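Local coordinates for protein L-glyceraldehyde 3-phosphate reductase (Clostridium beijerinckii, PDB 6HG6) that binds NADPH in a TIM barrel and probably reduces aldehydes, furfural among them, as an aldo-keto reductase, at residues D61-Y66 with S95-Y100; D133-H138 with M151-A156; F36-D41 with P70-E75. All coordinates share one frame; numbering follows the deposited sequence.

Interaction 1 (D61-Y66 with S95-Y100). With NDP (NADPH dihydro-nicotinamide-adenine-dinucleotide phosphate), chain B.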
loop_
_atom_site.group_PDB
_atom_site.type_symbol
_atom_site.label_atom_id
_atom_site.label_comp_id
_atom_site.label_asym_id
_atom_site.label_seq_id
_atom_site.Cartn_x
_atom_site.Cartn_y
_atom_site.Cartn_z
ATOM N N ASP A 61 -4.531 -3.123 -3.450
ATOM C CA ASP A 61 -3.585 -3.853 -2.572
ATOM C C ASP A 61 -4.374 -4.731 -1.613
ATOM O O ASP A 61 -5.245 -4.243 -0.881
ATOM C CB ASP A 61 -2.691 -2.869 -1.810
ATOM C CG ASP A 61 -1.655 -3.543 -0.945
ATOM O OD1 ASP A 61 -0.682 -4.137 -1.508
ATOM O OD2 ASP A 61 -1.917 -3.602 0.292
ATOM N N LEU A 62 -4.068 -6.013 -1.644
ATOM C CA LEU A 62 -4.636 -7.014 -0.734
ATOM C C LEU A 62 -3.516 -7.765 -0.045
ATOM O O LEU A 62 -2.314 -7.532 -0.309
ATOM C CB LEU A 62 -5.520 -7.956 -1.543
ATOM C CG LEU A 62 -6.748 -7.284 -2.118
ATOM C CD1 LEU A 62 -6.461 -6.863 -3.565
ATOM C CD2 LEU A 62 -7.920 -8.214 -2.033
ATOM N N ALA A 63 -3.924 -8.625 0.865
ATOM C CA ALA A 63 -3.072 -9.585 1.565
ATOM C C ALA A 63 -3.992 -10.761 1.861
ATOM O O ALA A 63 -5.240 -10.597 1.950
ATOM C CB ALA A 63 -2.483 -9.068 2.859
ATOM N N ASN A 64 -3.368 -11.898 2.054
ATOM C CA ASN A 64 -4.131 -13.118 2.368
ATOM C C ASN A 64 -5.090 -12.855 3.533
ATOM O O ASN A 64 -6.268 -13.271 3.445
ATOM C CB ASN A 64 -3.221 -14.327 2.594
ATOM C CG ASN A 64 -2.159 -14.206 3.666
ATOM O OD1 ASN A 64 -2.062 -13.189 4.379
ATOM N ND2 ASN A 64 -1.380 -15.279 3.785
ATOM N N ASN A 65 -4.617 -12.225 4.596
ATOM C CA ASN A 65 -5.335 -12.184 5.881
ATOM C C ASN A 65 -6.218 -10.946 6.032
ATOM O O ASN A 65 -6.826 -10.828 7.121
ATOM C CB ASN A 65 -4.392 -12.392 7.064
ATOM C CG ASN A 65 -3.456 -11.243 7.329
ATOM O OD1 ASN A 65 -3.506 -10.217 6.652
ATOM N ND2 ASN A 65 -2.583 -11.429 8.308
ATOM N N TYR A 66 -6.403 -10.137 4.984
ATOM C CA TYR A 66 -7.320 -8.977 5.078
ATOM C C TYR A 66 -8.761 -9.433 5.212
ATOM O O TYR A 66 -9.204 -10.405 4.529
ATOM C CB TYR A 66 -7.186 -8.040 3.884
ATOM C CG TYR A 66 -5.878 -7.312 3.797
ATOM C CD1 TYR A 66 -4.943 -7.362 4.817
ATOM C CD2 TYR A 66 -5.663 -6.393 2.786
ATOM C CE1 TYR A 66 -3.780 -6.607 4.782
ATOM C CE2 TYR A 66 -4.482 -5.667 2.712
ATOM C CZ TYR A 66 -3.526 -5.773 3.712
ATOM O OH TYR A 66 -2.324 -5.080 3.655
ATOM N N SER A 95 -2.223 -6.823 -5.961
ATOM C CA SER A 95 -1.186 -7.465 -5.138
ATOM C C SER A 95 -1.836 -8.426 -4.138
ATOM O O SER A 95 -3.012 -8.256 -3.751
ATOM C CB SER A 95 -0.377 -6.461 -4.393
ATOM O OG SER A 95 -1.243 -5.744 -3.501
ATOM N N THR A 96 -1.037 -9.358 -3.656
ATOM C CA THR A 96 -1.371 -10.037 -2.389
ATOM C C THR A 96 -0.043 -10.350 -1.687
ATOM O O THR A 96 1.040 -9.999 -2.216
ATOM C CB THR A 96 -2.294 -11.244 -2.563
ATOM O OG1 THR A 96 -2.768 -11.507 -1.232
ATOM C CG2 THR A 96 -1.585 -12.430 -3.176
ATOM N N LYS A 97 -0.132 -10.927 -0.508
ATOM C CA LYS A 97 1.012 -11.117 0.384
ATOM C C LYS A 97 0.775 -12.358 1.233
ATOM O O LYS A 97 -0.370 -12.762 1.426
ATOM C CB LYS A 97 1.179 -9.909 1.326
ATOM C CG LYS A 97 0.854 -8.554 0.717
ATOM C CD LYS A 97 1.263 -7.400 1.643
ATOM C CE LYS A 97 0.924 -6.032 1.108
ATOM N NZ LYS A 97 -0.532 -5.793 1.232
ATOM N N ALA A 98 1.879 -12.883 1.731
ATOM C CA ALA A 98 1.919 -13.951 2.739
ATOM C C ALA A 98 3.089 -13.640 3.669
ATOM O O ALA A 98 4.181 -13.195 3.183
ATOM C CB ALA A 98 2.091 -15.281 2.052
ATOM N N GLY A 99 2.890 -13.823 4.962
ATOM C CA GLY A 99 3.977 -13.628 5.939
ATOM C C GLY A 99 3.503 -13.340 7.345
ATOM O O GLY A 99 4.293 -13.555 8.298
ATOM N N TYR A 100 2.258 -12.884 7.496
ATOM C CA TYR A 100 1.566 -12.751 8.789
ATOM C C TYR A 100 0.663 -13.968 8.971
ATOM O O TYR A 100 0.630 -14.861 8.104
ATOM C CB TYR A 100 0.792 -11.425 8.924
ATOM C CG TYR A 100 1.657 -10.243 9.313
ATOM C CD1 TYR A 100 2.123 -10.094 10.604
ATOM C CD2 TYR A 100 2.025 -9.282 8.384
ATOM C CE1 TYR A 100 2.870 -8.986 10.997
ATOM C CE2 TYR A 100 2.801 -8.183 8.742
ATOM C CZ TYR A 100 3.248 -8.060 10.040
ATOM O OH TYR A 100 4.010 -6.986 10.394
HETATM P PA NDP B . -4.911 5.339 5.906
HETATM O O1A NDP B . -3.840 5.717 6.875
HETATM O O2A NDP B . -5.112 5.991 4.575
HETATM O O5B NDP B . -6.325 5.257 6.669
HETATM C C5B NDP B . -7.521 4.924 5.916
HETATM C C4B NDP B . -8.738 5.296 6.722
HETATM O O4B NDP B . -8.642 6.704 7.060
HETATM C C3B NDP B . -10.101 5.141 6.032
HETATM O O3B NDP B . -10.672 3.844 6.183
HETATM C C2B NDP B . -10.920 6.200 6.758
HETATM O O2B NDP B . -11.292 5.650 8.019
HETATM C C1B NDP B . -9.903 7.318 6.953
HETATM N N9A NDP B . -9.813 8.288 5.869
HETATM C C8A NDP B . -9.369 8.072 4.587
HETATM N N7A NDP B . -9.348 9.155 3.851
HETATM C C5A NDP B . -9.805 10.154 4.700
HETATM C C6A NDP B . -10.011 11.535 4.515
HETATM N N6A NDP B . -9.772 12.168 3.369
HETATM N N1A NDP B . -10.468 12.251 5.575
HETATM C C2A NDP B . -10.704 11.605 6.726
HETATM N N3A NDP B . -10.540 10.316 7.016
HETATM C C4A NDP B . -10.082 9.634 5.951
HETATM O O3 NDP B . -4.667 3.792 5.502
HETATM P PN NDP B . -4.834 2.382 6.240
HETATM O O1N NDP B . -6.262 1.976 6.093
HETATM O O2N NDP B . -4.196 2.390 7.592
HETATM O O5D NDP B . -3.929 1.459 5.275
HETATM C C5D NDP B . -4.106 1.607 3.842
HETATM C C4D NDP B . -3.695 0.324 3.159
HETATM O O4D NDP B . -2.307 0.063 3.434
HETATM C C3D NDP B . -4.385 -0.954 3.630
HETATM O O3D NDP B . -5.688 -1.054 3.072
HETATM C C2D NDP B . -3.393 -2.000 3.108
HETATM O O2D NDP B . -3.589 -2.212 1.734
HETATM C C1D NDP B . -2.046 -1.331 3.366
HETATM N N1N NDP B . -1.431 -1.773 4.643
HETATM C C2N NDP B . -0.305 -2.560 4.618
HETATM C C3N NDP B . 0.153 -3.224 5.723
HETATM C C7N NDP B . 1.392 -4.073 5.606
HETATM O O7N NDP B . 1.931 -4.266 4.500
HETATM N N7N NDP B . 1.853 -4.620 6.731
HETATM C C4N NDP B . -0.622 -3.056 7.001
HETATM C C5N NDP B . -1.688 -2.033 6.962
HETATM C C6N NDP B . -1.988 -1.398 5.851
HETATM P P2B NDP B . -12.698 6.134 8.651
HETATM O O1X NDP B . -13.711 6.548 7.603
HETATM O O2X NDP B . -13.173 4.931 9.451
HETATM O O3X NDP B . -12.266 7.295 9.534
HETATM O O HOH W 1 0.219 -12.370 5.507
#
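Three oxygens of one short segment, Asp61 OD2, Leu62 O and Tyr66 OH, grip the ammonium group of Lys97. The lysine chain runs extended past Ala63 CB and bends only at its last torsion (chi4 75°), which swings NZ in among them. Lys97 NZ meets Asp61 OD2 on the syn side, close to the carboxylate plane, in a 2.8 Å salt bridge. Leu62 O, 2.9 Å from Lys97 NZ, is approached from well above its carbonyl plane, and Tyr66 OH takes a third bond from Lys97 NZ at 3.1 Å. Asp61 is fixed at both carboxylate oxygens. Ser95 OG donates to Asp61 OD1 over 2.6 Å from above the carboxylate plane, and the ribose hydroxyl O2D of NADPH donates to Asp61 OD2. Further along, Asn64 N bonds to Lys97 O at 3.2 Å. A water spans Asn64 OD1 and Tyr100 N, while Asn64 ND2 bonds to Ser119 and Tyr115 of helix 113-127. The Tyr66 ring carries Ala63 CB on one face, and Tyr66 OH comes within 3.3 Å of C2D of the cofactor. Asp61, Tyr66 and Lys97, with His138 nearby, match the Asp-Tyr-Lys-His tetrad of the aldo-keto reductase active site.

Interaction 2 (D133-H138 with M151-A156). With NDP (NADPH dihydro-nicotinamide-adenine-dinucleotide phosphate), chain B.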
loop_
_atom_site.group_PDB
_atom_site.type_symbol
_atom_site.label_atom_id
_atom_site.label_comp_id
_atom_site.label_asym_id
_atom_site.label_seq_id
_atom_site.Cartn_x
_atom_site.Cartn_y
_atom_site.Cartn_z
ATOM N N ASP A 133 -0.253 -9.222 -9.851
ATOM C CA ASP A 133 0.805 -8.377 -10.466
ATOM C C ASP A 133 2.008 -8.344 -9.548
ATOM O O ASP A 133 3.128 -8.375 -10.079
ATOM C CB ASP A 133 0.256 -6.989 -10.774
ATOM C CG ASP A 133 -0.886 -7.125 -11.769
ATOM O OD1 ASP A 133 -0.614 -7.244 -12.973
ATOM O OD2 ASP A 133 -2.049 -7.183 -11.306
ATOM N N ILE A 134 1.766 -8.213 -8.237
ATOM C CA ILE A 134 2.834 -8.125 -7.222
ATOM C C ILE A 134 2.511 -9.135 -6.152
ATOM O O ILE A 134 1.421 -9.074 -5.558
ATOM C CB ILE A 134 3.011 -6.699 -6.655
ATOM C CG1 ILE A 134 3.161 -5.658 -7.769
ATOM C CG2 ILE A 134 4.197 -6.725 -5.709
ATOM C CD1 ILE A 134 2.983 -4.218 -7.271
ATOM N N PHE A 135 3.490 -9.941 -5.820
ATOM C CA PHE A 135 3.355 -10.870 -4.679
ATOM C C PHE A 135 4.428 -10.524 -3.657
ATOM O O PHE A 135 5.604 -10.541 -3.967
ATOM C CB PHE A 135 3.444 -12.312 -5.152
ATOM C CG PHE A 135 3.287 -13.316 -4.041
ATOM C CD1 PHE A 135 2.227 -13.252 -3.172
ATOM C CD2 PHE A 135 4.173 -14.364 -3.913
ATOM C CE1 PHE A 135 2.058 -14.204 -2.176
ATOM C CE2 PHE A 135 3.981 -15.344 -2.951
ATOM C CZ PHE A 135 2.943 -15.249 -2.068
ATOM N N TYR A 136 3.996 -10.260 -2.430
ATOM C CA TYR A 136 4.900 -9.793 -1.371
ATOM C C TYR A 136 5.148 -10.820 -0.278
ATOM O O TYR A 136 4.203 -11.509 0.114
ATOM C CB TYR A 136 4.239 -8.671 -0.590
ATOM C CG TYR A 136 4.127 -7.338 -1.273
ATOM C CD1 TYR A 136 2.991 -6.987 -1.985
ATOM C CD2 TYR A 136 5.095 -6.382 -1.069
ATOM C CE1 TYR A 136 2.824 -5.714 -2.494
ATOM C CE2 TYR A 136 4.970 -5.116 -1.602
ATOM C CZ TYR A 136 3.822 -4.776 -2.298
ATOM O OH TYR A 136 3.694 -3.521 -2.811
ATOM N N HIS A 137 6.383 -10.852 0.204
ATOM C CA HIS A 137 6.684 -11.391 1.542
ATOM C C HIS A 137 6.230 -10.265 2.498
ATOM O O HIS A 137 6.709 -9.140 2.396
ATOM C CB HIS A 137 8.128 -11.824 1.706
ATOM C CG HIS A 137 8.348 -12.549 2.999
ATOM N ND1 HIS A 137 9.537 -12.502 3.693
ATOM C CD2 HIS A 137 7.505 -13.327 3.721
ATOM C CE1 HIS A 137 9.467 -13.241 4.780
ATOM N NE2 HIS A 137 8.206 -13.769 4.840
ATOM N N HIS A 138 5.250 -10.561 3.341
ATOM C CA HIS A 138 4.494 -9.548 4.110
ATOM C C HIS A 138 5.308 -8.921 5.249
ATOM O O HIS A 138 4.985 -7.807 5.665
ATOM C CB HIS A 138 3.197 -10.192 4.591
ATOM C CG HIS A 138 2.094 -9.237 4.891
ATOM N ND1 HIS A 138 0.811 -9.683 5.100
ATOM C CD2 HIS A 138 2.071 -7.891 5.034
ATOM C CE1 HIS A 138 0.038 -8.656 5.365
ATOM N NE2 HIS A 138 0.785 -7.549 5.355
ATOM N N MET A 151 13.377 -17.318 -2.434
ATOM C CA MET A 151 13.227 -18.378 -3.476
ATOM C C MET A 151 11.745 -18.719 -3.648
ATOM O O MET A 151 11.348 -19.086 -4.760
ATOM C CB MET A 151 14.064 -19.614 -3.138
ATOM C CG MET A 151 15.523 -19.389 -3.405
ATOM S SD MET A 151 16.551 -20.857 -3.074
ATOM C CE MET A 151 15.799 -21.900 -4.325
ATOM N N ALA A 152 10.934 -18.601 -2.595
ATOM C CA ALA A 152 9.480 -18.817 -2.682
ATOM C C ALA A 152 8.869 -17.731 -3.571
ATOM O O ALA A 152 8.044 -18.065 -4.433
ATOM C CB ALA A 152 8.857 -18.859 -1.289
ATOM N N LEU A 153 9.251 -16.454 -3.398
ATOM C CA LEU A 153 8.736 -15.381 -4.283
ATOM C C LEU A 153 9.176 -15.691 -5.720
ATOM O O LEU A 153 8.395 -15.516 -6.684
ATOM C CB LEU A 153 9.266 -14.027 -3.833
ATOM C CG LEU A 153 8.856 -13.553 -2.445
ATOM C CD1 LEU A 153 9.296 -12.125 -2.217
ATOM C CD2 LEU A 153 7.369 -13.647 -2.280
ATOM N N ASP A 154 10.420 -16.115 -5.887
ATOM C CA ASP A 154 10.952 -16.439 -7.224
ATOM C C ASP A 154 10.130 -17.584 -7.858
ATOM O O ASP A 154 9.777 -17.505 -9.038
ATOM C CB ASP A 154 12.421 -16.792 -7.155
ATOM C CG ASP A 154 12.997 -17.188 -8.510
ATOM O OD1 ASP A 154 12.951 -16.315 -9.437
ATOM O OD2 ASP A 154 13.444 -18.361 -8.641
ATOM N N THR A 155 9.807 -18.617 -7.095
ATOM C CA THR A 155 8.982 -19.723 -7.596
ATOM C C THR A 155 7.620 -19.169 -8.039
ATOM O O THR A 155 7.155 -19.571 -9.104
ATOM C CB THR A 155 8.833 -20.812 -6.541
ATOM O OG1 THR A 155 10.145 -21.353 -6.332
ATOM C CG2 THR A 155 7.840 -21.855 -6.972
ATOM N N ALA A 156 7.017 -18.277 -7.267
ATOM C CA ALA A 156 5.742 -17.628 -7.621
ATOM C C ALA A 156 5.847 -16.929 -8.990
ATOM O O ALA A 156 4.987 -17.169 -9.875
ATOM C CB ALA A 156 5.342 -16.657 -6.556
HETATM P PA NDP B . -4.911 5.339 5.906
HETATM O O1A NDP B . -3.840 5.717 6.875
HETATM O O2A NDP B . -5.112 5.991 4.575
HETATM O O5B NDP B . -6.325 5.257 6.669
HETATM C C5B NDP B . -7.521 4.924 5.916
HETATM C C4B NDP B . -8.738 5.296 6.722
HETATM O O4B NDP B . -8.642 6.704 7.060
HETATM C C3B NDP B . -10.101 5.141 6.032
HETATM O O3B NDP B . -10.672 3.844 6.183
HETATM C C2B NDP B . -10.920 6.200 6.758
HETATM O O2B NDP B . -11.292 5.650 8.019
HETATM C C1B NDP B . -9.903 7.318 6.953
HETATM N N9A NDP B . -9.813 8.288 5.869
HETATM C C8A NDP B . -9.369 8.072 4.587
HETATM N N7A NDP B . -9.348 9.155 3.851
HETATM C C5A NDP B . -9.805 10.154 4.700
HETATM C C6A NDP B . -10.011 11.535 4.515
HETATM N N6A NDP B . -9.772 12.168 3.369
HETATM N N1A NDP B . -10.468 12.251 5.575
HETATM C C2A NDP B . -10.704 11.605 6.726
HETATM N N3A NDP B . -10.540 10.316 7.016
HETATM C C4A NDP B . -10.082 9.634 5.951
HETATM O O3 NDP B . -4.667 3.792 5.502
HETATM P PN NDP B . -4.834 2.382 6.240
HETATM O O1N NDP B . -6.262 1.976 6.093
HETATM O O2N NDP B . -4.196 2.390 7.592
HETATM O O5D NDP B . -3.929 1.459 5.275
HETATM C C5D NDP B . -4.106 1.607 3.842
HETATM C C4D NDP B . -3.695 0.324 3.159
HETATM O O4D NDP B . -2.307 0.063 3.434
HETATM C C3D NDP B . -4.385 -0.954 3.630
HETATM O O3D NDP B . -5.688 -1.054 3.072
HETATM C C2D NDP B . -3.393 -2.000 3.108
HETATM O O2D NDP B . -3.589 -2.212 1.734
HETATM C C1D NDP B . -2.046 -1.331 3.366
HETATM N N1N NDP B . -1.431 -1.773 4.643
HETATM C C2N NDP B . -0.305 -2.560 4.618
HETATM C C3N NDP B . 0.153 -3.224 5.723
HETATM C C7N NDP B . 1.392 -4.073 5.606
HETATM O O7N NDP B . 1.931 -4.266 4.500
HETATM N N7N NDP B . 1.853 -4.620 6.731
HETATM C C4N NDP B . -0.622 -3.056 7.001
HETATM C C5N NDP B . -1.688 -2.033 6.962
HETATM C C6N NDP B . -1.988 -1.398 5.851
HETATM P P2B NDP B . -12.698 6.134 8.651
HETATM O O1X NDP B . -13.711 6.548 7.603
HETATM O O2X NDP B . -13.173 4.931 9.451
HETATM O O3X NDP B . -12.266 7.295 9.534
#
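Phe135 and Leu153 meet through a ring carbon and a methyl, Phe135 CD2 lying 3.7 Å from Leu153 CD2. Phe135 CD2 also touches Ala156 CB at 3.7 Å, one helical turn further on, so the two aliphatic groups share one corner of the aromatic ring and approach it obliquely. Phe135 has CG anti to its backbone nitrogen (chi1 -179°), which lays the CD2 side of the ring against Leu153 and Ala156. Leu153 sends its other branch two residues along the strand, to His137: Leu153 CD1 lies 4.1 Å from His137 CB, while Leu153 CD2 also comes to 3.9 Å from the backbone at His137 N. No hydrogen bond crosses between the segments; the side-chain contacts are apolar, and the touching residues are buried. They belong to the beta-alpha-beta unit of strand 132-137, helix 146-158 and strand 162-168 in the TIM barrel: the axes of strand 134-137 and helix segment 151-156 run nearly antiparallel (165°), 9.1 Å apart at closest approach, as expected of a helix returning along the outside of the barrel. Ile116 and Leu120 of helix 113-127 pack against Phe135, and Ala165 of the following strand packs against Leu153. Beyond Leu153 CD1, the imidazole of His137 turns aside and its ND1 bonds to Tyr170 OH. On the helix, Met151 O takes both Thr155 N and Thr155 OG1, the latter at 3.0 Å, from opposite faces of its carbonyl plane, while Arg113 also reaches that hydroxyl. Tyr136 points the other way from its neighbours, into the barrel, where it lies beside Gln193 of the NADPH site. Farther along, His138 meets the nicotinamide carboxamide at the edge of its ring, with His138 NE2 3.4 Å from N7N of NADPH, and the Tyr100 ring packs edge-to-face with it.

Interaction 3 (F36-D41 with P70-E75). With EDO (1,2-ethanediol), chain F; EDO (1,2-ethanediol), chain E.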
loop_
_atom_site.group_PDB
_atom_site.type_symbol
_atom_site.label_atom_id
_atom_site.label_comp_id
_atom_site.label_asym_id
_atom_site.label_seq_id
_atom_site.Cartn_x
_atom_site.Cartn_y
_atom_site.Cartn_z
ATOM N N PHE A 36 -13.618 -4.386 3.671
ATOM C CA PHE A 36 -13.867 -5.393 2.606
ATOM C C PHE A 36 -14.049 -6.794 3.186
ATOM O O PHE A 36 -13.934 -7.780 2.427
ATOM C CB PHE A 36 -12.733 -5.359 1.583
ATOM C CG PHE A 36 -12.877 -4.138 0.709
ATOM C CD1 PHE A 36 -12.449 -2.900 1.157
ATOM C CD2 PHE A 36 -13.401 -4.252 -0.559
ATOM C CE1 PHE A 36 -12.601 -1.769 0.365
ATOM C CE2 PHE A 36 -13.555 -3.121 -1.353
ATOM C CZ PHE A 36 -13.180 -1.888 -0.872
ATOM N N GLY A 37 -14.323 -6.865 4.477
ATOM C CA GLY A 37 -14.422 -8.141 5.200
ATOM C C GLY A 37 -15.804 -8.749 5.180
ATOM O O GLY A 37 -16.734 -8.286 4.464
ATOM N N SER A 38 -15.949 -9.785 5.986
ATOM C CA SER A 38 -17.172 -10.605 6.079
ATOM C C SER A 38 -18.389 -9.750 6.392
ATOM O O SER A 38 -19.488 -10.128 5.958
ATOM C CB SER A 38 -16.985 -11.643 7.132
ATOM O OG SER A 38 -15.840 -12.389 6.913
ATOM N N ASN A 39 -18.208 -8.722 7.224
ATOM C CA ASN A 39 -19.301 -7.855 7.747
ATOM C C ASN A 39 -19.552 -6.641 6.845
ATOM O O ASN A 39 -20.496 -5.923 7.137
ATOM C CB ASN A 39 -18.977 -7.354 9.153
ATOM C CG ASN A 39 -19.038 -8.472 10.167
ATOM O OD1 ASN A 39 -20.040 -9.177 10.236
ATOM N ND2 ASN A 39 -17.955 -8.649 10.912
ATOM N N ALA A 40 -18.767 -6.456 5.784
ATOM C CA ALA A 40 -18.864 -5.293 4.871
ATOM C C ALA A 40 -20.076 -5.445 3.940
ATOM O O ALA A 40 -20.521 -6.552 3.658
ATOM C CB ALA A 40 -17.581 -5.125 4.102
ATOM N N ASP A 41 -20.645 -4.323 3.543
ATOM C CA ASP A 41 -21.780 -4.280 2.602
ATOM C C ASP A 41 -21.200 -4.406 1.189
ATOM O O ASP A 41 -20.315 -3.597 0.831
ATOM C CB ASP A 41 -22.521 -2.959 2.734
ATOM C CG ASP A 41 -23.632 -2.827 1.713
ATOM O OD1 ASP A 41 -24.685 -3.526 1.874
ATOM O OD2 ASP A 41 -23.446 -2.032 0.770
ATOM N N PRO A 70 -9.870 -13.594 7.945
ATOM C CA PRO A 70 -8.780 -13.711 6.980
ATOM C C PRO A 70 -9.298 -14.346 5.692
ATOM O O PRO A 70 -10.033 -15.347 5.783
ATOM C CB PRO A 70 -7.828 -14.627 7.739
ATOM C CG PRO A 70 -7.995 -14.160 9.138
ATOM C CD PRO A 70 -9.498 -14.139 9.263
ATOM N N GLY A 71 -8.961 -13.737 4.552
ATOM C CA GLY A 71 -9.378 -14.188 3.225
ATOM C C GLY A 71 -10.646 -13.532 2.692
ATOM O O GLY A 71 -10.891 -13.645 1.477
ATOM N N SER A 72 -11.453 -12.908 3.537
ATOM C CA SER A 72 -12.749 -12.334 3.120
ATOM C C SER A 72 -12.524 -11.192 2.131
ATOM O O SER A 72 -13.341 -11.054 1.215
ATOM C CB SER A 72 -13.623 -11.939 4.290
ATOM O OG SER A 72 -12.929 -11.112 5.200
ATOM N N ALA A 73 -11.530 -10.346 2.338
ATOM C CA ALA A 73 -11.294 -9.212 1.420
ATOM C C ALA A 73 -10.964 -9.767 0.026
ATOM O O ALA A 73 -11.530 -9.298 -0.955
ATOM C CB ALA A 73 -10.237 -8.281 1.948
ATOM N N GLU A 74 -10.104 -10.766 -0.046
ATOM C CA GLU A 74 -9.723 -11.420 -1.332
ATOM C C GLU A 74 -10.973 -12.010 -1.997
ATOM O O GLU A 74 -11.158 -11.816 -3.205
ATOM C CB GLU A 74 -8.651 -12.480 -1.099
ATOM C CG GLU A 74 -7.255 -11.905 -0.974
ATOM C CD GLU A 74 -6.212 -12.999 -0.784
ATOM O OE1 GLU A 74 -6.667 -14.124 -0.391
ATOM O OE2 GLU A 74 -5.012 -12.765 -1.022
ATOM N N GLU A 75 -11.809 -12.729 -1.253
ATOM C CA GLU A 75 -13.043 -13.332 -1.809
ATOM C C GLU A 75 -13.988 -12.241 -2.312
ATOM O O GLU A 75 -14.592 -12.403 -3.380
ATOM C CB GLU A 75 -13.752 -14.203 -0.772
ATOM C CG GLU A 75 -13.076 -15.531 -0.561
ATOM C CD GLU A 75 -13.881 -16.529 0.267
ATOM O OE1 GLU A 75 -14.961 -16.160 0.771
ATOM O OE2 GLU A 75 -13.422 -17.664 0.408
HETATM C C1 EDO F . -14.115 -5.426 7.399
HETATM O O1 EDO F . -15.292 -5.165 6.738
HETATM C C2 EDO F . -13.512 -4.238 8.008
HETATM O O2 EDO F . -12.119 -4.388 8.062
HETATM C C1 EDO E . -20.567 -9.365 1.053
HETATM O O1 EDO E . -20.220 -10.035 -0.147
HETATM C C2 EDO E . -20.048 -10.028 2.274
HETATM O O2 EDO E . -18.947 -9.372 2.885
#
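Phe36 O is approached from helix 72-85 by two donors: Ala73 CA makes a CA-H...O contact with it at 3.2 Å, and the side-chain amide of Asn76, a turn further along, hydrogen-bonds to it. This is where the loop after the first strand of the TIM barrel lies against the start of the helix that follows the second strand. Beside this, the side chains meet through apolar carbons, with Phe36 CB 3.9 Å from Ala73 CB, while the phenyl ring leads away from Ala73 to pack on Met45, Leu48 and Cys49 of helix 42-54. Gly37 sits over the hydroxyl of Ser72, its CA 3.3 Å from Ser72 OG. A type I turn then carries the chain from Gly37 to Ala40, closed by Ala40 N to Gly37 O at 3.0 Å. Ser38 OG lies 3.5 Å from Ser72 CB and bonds to Pro68 O. An ethanediol, probably from the crystallisation liquor, accepts a weak bond from Gly37 N. Ser72 follows Gly71, the N-cap residue of helix 72-85. Ser72 OG, set between its own backbone nitrogen and carbonyl carbon (chi1 52°), hydrogen-bonds back to Val69 O.

Interaction 1 touches both of the others, its centre 11 Å from that of interaction 2 and 12 Å from that of interaction 3. Neighbouring barrel strands 93-98 and 132-137 tie it to interaction 2: Tyr136 N lies 3.0 Å from Thr96 O and His138 N 2.8 Å from Ala98 O, both probable hydrogen bonds. His138 thereby lies at the nicotinamide end of the NADPH whose ribose Asp61 holds. Toward interaction 3 the join is Glu74 OE2, 2.6 Å from Thr96 OG1, together with Ala73 N, 3.2 Å from Tyr66 O. Interactions 2 and 3 do not touch: their centres are 23 Å apart and their nearest atoms about 7 Å. The Phe36 side chain also stays about 7 Å from the cofactor.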